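Local structure of catabolite control protein A (Lactococcus lactis, 2O20) at residues S273-P278 against V290-Y295. The protein probably acts as a global DNA-binding transcriptional regulator of carbon catabolite repression and activation, as a member of the LacI family. The protein carries 1 engineered substitution. Sequence-based numbering, arbitrary orientation.
Sequences SGANSP and VNQPLY
Asn276 ND2 donates to Asn291 OD1 over 2.9 Å, the shortest direct hydrogen bond between residues 273-278 and 290-295. The acceptor lies nearly in the amide plane of Asn276 and the bond is almost straight at 168°, although the two amides are turned 68° against each other. In both asparagines CG stands anti to the backbone N and beside the residue's own carbonyl carbon (chi1 -172° in Asn291), and from there ND2 of Asn276 reaches OD1 of Asn291. Each has further work: Asn276 OD1 accepts from Thr280 and Arg328, and Asn291 ND2 bonds Glu324, so groups that both donate and accept suit these places. Asn276 also has phi and psi both positive, in the left-handed region, a conformation asparagine tolerates well, and here the chain turns toward Ser277.

The backbones pair alongside this link. Val290 N donates to Ser273 O, and Gln292 N reaches Ala275 O at 3.0 Å. The side chain of Gln292, extended beyond CG, runs past Ala275 until NE2 meets Gly274 O at 3.0 Å, a carbonyl that takes no part in the backbone bonds between the two segments; the same amide nitrogen passes 3.5 Å from Ala275 CB, where a small methyl fits closely. One water is hydrogen-bonded to Asn276 O and Gln292 O, bridging the segments where they diverge. Beyond it Leu294, in the first turn of helix 294-309, lays CD1 against Ser277 CA at 3.9 Å. Across the loop, Asp248 holds the hydroxyls of Ser273 and Ser277 and the backbone N of Ala275.

Strand 289-291, followed by the chain's passage into helix 294-309, is thus bound to the loop leaving the parallel-sheet edge strand 270-272, consistent with the hinge region between the two subdomains of a LacI-family, periplasmic-binding-protein-like core.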
loop_
_atom_site.group_PDB
_atom_site.type_symbol
_atom_site.label_atom_id
_atom_site.label_comp_id
_atom_site.label_asym_id
_atom_site.label_seq_id
_atom_site.Cartn_x
_atom_site.Cartn_y
_atom_site.Cartn_z
ATOM N N SER D 273 12.329 -11.724 4.242
ATOM C CA SER D 273 12.003 -10.312 4.395
ATOM C C SER D 273 11.852 -9.865 5.870
ATOM O O SER D 273 11.916 -10.659 6.802
ATOM C CB SER D 273 10.715 -10.006 3.597
ATOM O OG SER D 273 10.528 -8.601 3.442
ATOM N N GLY D 274 11.662 -8.566 6.047
ATOM C CA GLY D 274 11.789 -7.930 7.330
ATOM C C GLY D 274 10.557 -7.627 8.177
ATOM O O GLY D 274 10.721 -7.446 9.391
ATOM N N ALA D 275 9.356 -7.544 7.599
ATOM C CA ALA D 275 8.148 -7.148 8.386
ATOM C C ALA D 275 6.788 -7.807 8.098
ATOM O O ALA D 275 5.866 -7.746 8.945
ATOM C CB ALA D 275 7.975 -5.595 8.347
ATOM N N ASN D 276 6.643 -8.440 6.940
ATOM C CA ASN D 276 5.376 -9.021 6.512
ATOM C C ASN D 276 4.252 -7.980 6.416
ATOM O O ASN D 276 3.125 -8.229 6.862
ATOM C CB ASN D 276 4.943 -10.126 7.481
ATOM C CG ASN D 276 3.962 -11.069 6.875
ATOM O OD1 ASN D 276 4.070 -11.399 5.697
ATOM N ND2 ASN D 276 2.982 -11.495 7.659
ATOM N N SER D 277 4.578 -6.788 5.923
ATOM C CA SER D 277 3.588 -5.762 5.620
ATOM C C SER D 277 2.554 -6.266 4.596
ATOM O O SER D 277 2.781 -7.300 3.937
ATOM C CB SER D 277 4.296 -4.481 5.123
ATOM O OG SER D 277 4.932 -4.662 3.870
ATOM N N PRO D 278 1.426 -5.545 4.453
ATOM C CA PRO D 278 0.379 -6.011 3.547
ATOM C C PRO D 278 0.762 -6.403 2.118
ATOM O O PRO D 278 0.214 -7.387 1.623
ATOM C CB PRO D 278 -0.675 -4.893 3.606
ATOM C CG PRO D 278 -0.468 -4.280 4.968
ATOM C CD PRO D 278 0.991 -4.366 5.235
ATOM N N VAL D 290 10.086 -12.224 8.598
ATOM C CA VAL D 290 9.796 -11.769 9.954
ATOM C C VAL D 290 8.428 -11.055 9.927
ATOM O O VAL D 290 8.180 -10.175 9.076
ATOM C CB VAL D 290 10.900 -10.790 10.468
ATOM C CG1 VAL D 290 10.498 -10.080 11.769
ATOM C CG2 VAL D 290 12.235 -11.520 10.607
ATOM N N ASN D 291 7.525 -11.465 10.822
ATOM C CA ASN D 291 6.249 -10.779 11.031
ATOM C C ASN D 291 6.371 -9.765 12.185
ATOM O O ASN D 291 6.547 -10.161 13.356
ATOM C CB ASN D 291 5.134 -11.790 11.330
ATOM C CG ASN D 291 3.741 -11.145 11.368
ATOM O OD1 ASN D 291 3.245 -10.633 10.367
ATOM N ND2 ASN D 291 3.108 -11.180 12.528
ATOM N N GLN D 292 6.295 -8.478 11.855
ATOM C CA GLN D 292 6.204 -7.427 12.864
ATOM C C GLN D 292 4.731 -7.122 13.090
ATOM O O GLN D 292 3.933 -7.130 12.132
ATOM C CB GLN D 292 6.929 -6.161 12.424
ATOM C CG GLN D 292 8.439 -6.346 12.187
ATOM C CD GLN D 292 9.128 -5.003 11.919
ATOM O OE1 GLN D 292 8.716 -3.986 12.449
ATOM N NE2 GLN D 292 10.153 -5.001 11.081
ATOM N N PRO D 293 4.352 -6.850 14.350
ATOM C CA PRO D 293 2.957 -6.542 14.698
ATOM C C PRO D 293 2.652 -5.069 14.412
ATOM O O PRO D 293 2.546 -4.243 15.321
ATOM C CB PRO D 293 2.903 -6.914 16.180
ATOM C CG PRO D 293 4.271 -6.476 16.663
ATOM C CD PRO D 293 5.221 -6.828 15.544
ATOM N N LEU D 294 2.503 -4.748 13.122
ATOM C CA LEU D 294 2.464 -3.357 12.668
ATOM C C LEU D 294 1.306 -2.517 13.253
ATOM O O LEU D 294 1.517 -1.404 13.706
ATOM C CB LEU D 294 2.420 -3.327 11.153
ATOM C CG LEU D 294 3.639 -3.901 10.376
ATOM C CD1 LEU D 294 3.400 -3.644 8.913
ATOM C CD2 LEU D 294 4.939 -3.295 10.813
ATOM N N TYR D 295 0.088 -3.037 13.216
ATOM C CA TYR D 295 -1.024 -2.347 13.862
ATOM C C TYR D 295 -0.741 -2.065 15.346
ATOM O O TYR D 295 -0.972 -0.972 15.831
ATOM C CB TYR D 295 -2.298 -3.177 13.729
ATOM C CG TYR D 295 -3.522 -2.531 14.357
ATOM C CD1 TYR D 295 -4.331 -1.696 13.611
ATOM C CD2 TYR D 295 -3.866 -2.768 15.682
ATOM C CE1 TYR D 295 -5.460 -1.109 14.169
ATOM C CE2 TYR D 295 -4.994 -2.177 16.254
ATOM C CZ TYR D 295 -5.781 -1.340 15.482
ATOM O OH TYR D 295 -6.906 -0.751 16.024
HETATM O O HOH W 1 2.783 -7.480 9.617
#